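Local atomic coordinates of neck and C-terminal motor domain of Kar3 (Candida glabrata, PDB entry 4GKR), a protein that probably acts as a kinesin-14 microtubule motor in mitosis, its motor domain binding ADP and magnesium in a P-loop nucleotide site. Residues I136-I139 with F140-D144; A234-H237 with S238-S241. All blocks are in the same frame, centred on the assembly; numbering follows the deposited sequence.

In the fold
Both contacts are local, between residues three or four apart on one helix or at its end, in series within the kinesin motor domain: contact 1 on helix 131-147, then contact 2 at the C-terminal end of helix 232-239. Their centres lie 31 Å apart and their nearest atoms about 18 Å, so they do not touch. What they share is the central mixed sheet. Contact 1 packs on Y153 and V155 near the start of strand 152-163, whereas contact 2 meets Y163 at its end; strand 242-252, which begins just after contact 2, also lies under contact 1. One contact thus belongs to the packing of a helix on the sheet, the other to the nucleotide site.

Contact 1 of 2, residues I136-I139 with F140-D144; sequences INHI and FSWID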
loop_
_atom_site.group_PDB
_atom_site.type_symbol
_atom_site.label_atom_id
_atom_site.label_comp_id
_atom_site.label_asym_id
_atom_site.label_seq_id
_atom_site.Cartn_x
_atom_site.Cartn_y
_atom_site.Cartn_z
ATOM N N ILE A 136 -9.387 8.006 3.026
ATOM C CA ILE A 136 -9.891 8.880 4.085
ATOM C C ILE A 136 -11.318 9.314 3.760
ATOM O O ILE A 136 -12.218 9.217 4.596
ATOM C CB ILE A 136 -8.965 10.086 4.353
ATOM C CG1 ILE A 136 -7.767 9.639 5.207
ATOM C CG2 ILE A 136 -9.716 11.206 5.068
ATOM C CD1 ILE A 136 -6.509 10.486 5.072
ATOM N N ASN A 137 -11.536 9.730 2.527
ATOM C CA ASN A 137 -12.874 10.153 2.114
ATOM C C ASN A 137 -13.930 9.048 2.199
ATOM O O ASN A 137 -15.057 9.278 2.649
ATOM C CB ASN A 137 -12.837 10.702 0.702
ATOM C CG ASN A 137 -13.880 11.756 0.485
ATOM O OD1 ASN A 137 -13.901 12.782 1.188
ATOM N ND2 ASN A 137 -14.776 11.516 -0.477
ATOM N N HIS A 138 -13.545 7.848 1.781
ATOM C CA HIS A 138 -14.434 6.719 1.770
ATOM C C HIS A 138 -14.864 6.379 3.166
ATOM O O HIS A 138 -16.039 6.093 3.413
ATOM C CB HIS A 138 -13.735 5.534 1.120
ATOM C CG HIS A 138 -14.664 4.425 0.748
ATOM N ND1 HIS A 138 -15.461 4.486 -0.343
ATOM C CD2 HIS A 138 -14.947 3.219 1.382
ATOM C CE1 HIS A 138 -16.210 3.363 -0.412
ATOM N NE2 HIS A 138 -15.891 2.586 0.642
ATOM N N ILE A 139 -13.912 6.437 4.095
ATOM C CA ILE A 139 -14.170 6.134 5.490
ATOM C C ILE A 139 -15.157 7.106 6.125
ATOM O O ILE A 139 -15.986 6.694 6.927
ATOM C CB ILE A 139 -12.862 6.066 6.275
ATOM C CG1 ILE A 139 -12.196 4.719 6.022
ATOM C CG2 ILE A 139 -13.071 6.248 7.770
ATOM C CD1 ILE A 139 -10.711 4.766 6.320
ATOM N N PHE A 140 -15.100 8.379 5.752
ATOM C CA PHE A 140 -16.041 9.348 6.291
ATOM C C PHE A 140 -17.473 9.077 5.868
ATOM O O PHE A 140 -18.386 9.193 6.688
ATOM C CB PHE A 140 -15.638 10.781 5.951
ATOM C CG PHE A 140 -14.584 11.342 6.860
ATOM C CD1 PHE A 140 -14.208 10.668 8.018
ATOM C CD2 PHE A 140 -13.977 12.555 6.576
ATOM C CE1 PHE A 140 -13.228 11.182 8.862
ATOM C CE2 PHE A 140 -12.998 13.078 7.419
ATOM C CZ PHE A 140 -12.622 12.390 8.564
ATOM N N SER A 141 -17.671 8.729 4.595
ATOM C CA SER A 141 -18.976 8.298 4.100
ATOM C C SER A 141 -19.606 7.265 5.004
ATOM O O SER A 141 -20.752 7.394 5.410
ATOM C CB SER A 141 -18.845 7.675 2.727
ATOM O OG SER A 141 -18.863 8.671 1.751
ATOM N N TRP A 142 -18.848 6.220 5.303
ATOM C CA TRP A 142 -19.358 5.158 6.136
ATOM C C TRP A 142 -19.612 5.594 7.545
ATOM O O TRP A 142 -20.606 5.186 8.135
ATOM C CB TRP A 142 -18.492 3.911 6.023
ATOM C CG TRP A 142 -18.675 3.307 4.664
ATOM C CD1 TRP A 142 -17.778 3.318 3.612
ATOM C CD2 TRP A 142 -19.874 2.641 4.135
ATOM N NE1 TRP A 142 -18.317 2.701 2.505
ATOM C CE2 TRP A 142 -19.564 2.272 2.754
ATOM C CE3 TRP A 142 -21.102 2.295 4.660
ATOM C CZ2 TRP A 142 -20.464 1.606 1.946
ATOM C CZ3 TRP A 142 -22.015 1.622 3.836
ATOM C CH2 TRP A 142 -21.703 1.294 2.507
ATOM N N ILE A 143 -18.748 6.453 8.076
ATOM C CA ILE A 143 -18.975 7.031 9.387
ATOM C C ILE A 143 -20.285 7.802 9.412
ATOM O O ILE A 143 -21.108 7.581 10.301
ATOM C CB ILE A 143 -17.793 7.913 9.856
ATOM C CG1 ILE A 143 -16.731 7.066 10.545
ATOM C CG2 ILE A 143 -18.224 8.969 10.864
ATOM C CD1 ILE A 143 -16.346 5.813 9.798
ATOM N N ASP A 144 -20.491 8.689 8.443
ATOM C CA ASP A 144 -21.731 9.462 8.394
ATOM C C ASP A 144 -22.915 8.521 8.472
ATOM O O ASP A 144 -23.802 8.702 9.297
ATOM C CB ASP A 144 -21.823 10.334 7.135
ATOM C CG ASP A 144 -20.851 11.529 7.157
ATOM O OD1 ASP A 144 -20.154 11.728 8.193
ATOM O OD2 ASP A 144 -20.780 12.266 6.126
#
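H138 lays one face of its imidazole against the edge of the W142 indole one turn further along helix 131-147. The stack is an offset edge-to-face one, the imidazole and pyrrole-ring centroids 4.7 Å apart and the planes at 61°. CD1 and NE1 of W142 form the edge that approaches, with NE1 3.1 Å from NE2 of H138. In H138, chi1 of -166° puts CG beside the carbonyl carbon, and the outward-pointing ring leans toward W142, the two side chains running side by side. NE2 of H138 is hydrogen-bonded to the side chain of Q100, and F92 meets the imidazole edge-to-face. I139 and I143 likewise run together, CG2 of I139 lying 3.9 Å from CD1 of I143. Elsewhere on the turn, the F140 ring carries the carbonyl oxygen of I136 over one face, and that oxygen accepts the F140 amide N at 3.2 Å. The I143 N bond to I139 O, at 3.0 Å, is the shorter of these backbone links. F140 and I136 also touch V216, while I139 reaches L249. Between the segments side-chain cohesion is apolar and aromatic rather than ionic: I136, I139, F140 and I143 face the sheet, while the H138-W142 pair meets F92 and Q100.

Contact 2 of 2, residues A234-H237 with S238-S241; sequences ANEH and SSRS
E236, H237 and S238 are consecutive residues near the end of helix 232-239; E236 and H237 reach forward to S239, R240 and S241, while S238 reaches back to A234. The carboxylate of E236 forms a salt bridge with R240: NE donates to OE2 over 2.8 Å and almost straight, at 173°. OE2 uses its anti lone pair and sits in the guanidinium plane at its edge, while the carboxylate plane stands 77° to it. A bend at chi2 curls the glutamate toward the arginine, whose chain is extended from CG to NE. The backbone oxygen of E236 takes the S239 hydroxyl as well, OG to O 3.0 Å.

S238 doubles the usual helical bond. Its N and its OG both donate to A234 O, at 2.9 and 3.2 Å, and arrive from opposite faces of that carbonyl; chi1 of 60° folds the hydroxyl back over the helix.

H237 contributes chiefly its carbonyl, which receives R240 N at 3.0 Å and S241 OG at 2.9 Å, again from opposite faces, where the helix gives way to loop. Its imidazole passes S241 OG, CD2 to OG 3.7 Å, and meets the Y163 ring beyond.

The S239 side chain touches T116 and lies about 5 Å from both ADP and the magnesium ion, and its backbone bonds to G271. The run from N235 to R240, sequence NEHSSR, matches the NxxSSR signature of kinesin switch I, which in this family responds to the presence of the gamma-phosphate; here the site holds ADP.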
loop_
_atom_site.group_PDB
_atom_site.type_symbol
_atom_site.label_atom_id
_atom_site.label_comp_id
_atom_site.label_asym_id
_atom_site.label_seq_id
_atom_site.Cartn_x
_atom_site.Cartn_y
_atom_site.Cartn_z
ATOM N N ALA A 234 15.593 16.182 -1.692
ATOM C CA ALA A 234 14.391 15.662 -1.049
ATOM C C ALA A 234 13.726 14.552 -1.852
ATOM O O ALA A 234 13.220 13.584 -1.270
ATOM C CB ALA A 234 13.412 16.786 -0.786
ATOM N N ASN A 235 13.721 14.681 -3.182
ATOM C CA ASN A 235 13.074 13.647 -4.014
ATOM C C ASN A 235 13.894 12.377 -4.028
ATOM O O ASN A 235 13.342 11.275 -3.919
ATOM C CB ASN A 235 12.821 14.109 -5.462
ATOM C CG ASN A 235 11.635 15.057 -5.584
ATOM O OD1 ASN A 235 10.724 15.037 -4.760
ATOM N ND2 ASN A 235 11.655 15.911 -6.618
ATOM N N GLU A 236 15.213 12.539 -4.151
ATOM C CA GLU A 236 16.093 11.397 -4.105
ATOM C C GLU A 236 15.906 10.686 -2.777
ATOM O O GLU A 236 15.793 9.459 -2.733
ATOM C CB GLU A 236 17.545 11.785 -4.321
ATOM C CG GLU A 236 18.449 10.577 -4.526
ATOM C CD GLU A 236 17.867 9.562 -5.507
ATOM O OE1 GLU A 236 17.346 9.985 -6.579
ATOM O OE2 GLU A 236 17.923 8.334 -5.208
ATOM N N HIS A 237 15.821 11.473 -1.713
ATOM C CA HIS A 237 15.663 10.938 -0.390
ATOM C C HIS A 237 14.404 10.161 -0.246
ATOM O O HIS A 237 14.438 9.022 0.199
ATOM C CB HIS A 237 15.720 12.036 0.650
ATOM C CG HIS A 237 15.631 11.528 2.070
ATOM N ND1 HIS A 237 16.721 11.181 2.785
ATOM C CD2 HIS A 237 14.524 11.304 2.898
ATOM C CE1 HIS A 237 16.338 10.771 4.014
ATOM N NE2 HIS A 237 14.994 10.842 4.080
ATOM N N SER A 238 13.268 10.738 -0.620
ATOM C CA SER A 238 12.018 10.019 -0.396
ATOM C C SER A 238 11.862 8.803 -1.313
ATOM O O SER A 238 11.146 7.864 -0.979
ATOM C CB SER A 238 10.825 10.944 -0.493
ATOM O OG SER A 238 10.837 11.493 -1.763
ATOM N N SER A 239 12.554 8.802 -2.445
ATOM C CA SER A 239 12.513 7.646 -3.333
ATOM C C SER A 239 13.339 6.460 -2.793
ATOM O O SER A 239 13.231 5.333 -3.284
ATOM C CB SER A 239 12.970 8.027 -4.728
ATOM O OG SER A 239 14.376 7.879 -4.790
ATOM N N ARG A 240 14.164 6.734 -1.789
ATOM C CA ARG A 240 14.873 5.701 -1.052
ATOM C C ARG A 240 14.237 5.428 0.326
ATOM O O ARG A 240 14.887 4.898 1.206
ATOM C CB ARG A 240 16.332 6.114 -0.863
ATOM C CG ARG A 240 17.172 6.038 -2.117
ATOM C CD ARG A 240 18.481 6.813 -1.940
ATOM N NE ARG A 240 19.219 6.883 -3.194
ATOM C CZ ARG A 240 20.383 6.273 -3.436
ATOM N NH1 ARG A 240 20.987 5.565 -2.491
ATOM N NH2 ARG A 240 20.956 6.398 -4.636
ATOM N N SER A 241 12.981 5.808 0.516
ATOM C CA SER A 241 12.326 5.704 1.816
ATOM C C SER A 241 10.986 5.014 1.699
ATOM O O SER A 241 10.337 5.071 0.633
ATOM C CB SER A 241 12.031 7.090 2.363
ATOM O OG SER A 241 13.191 7.873 2.494
#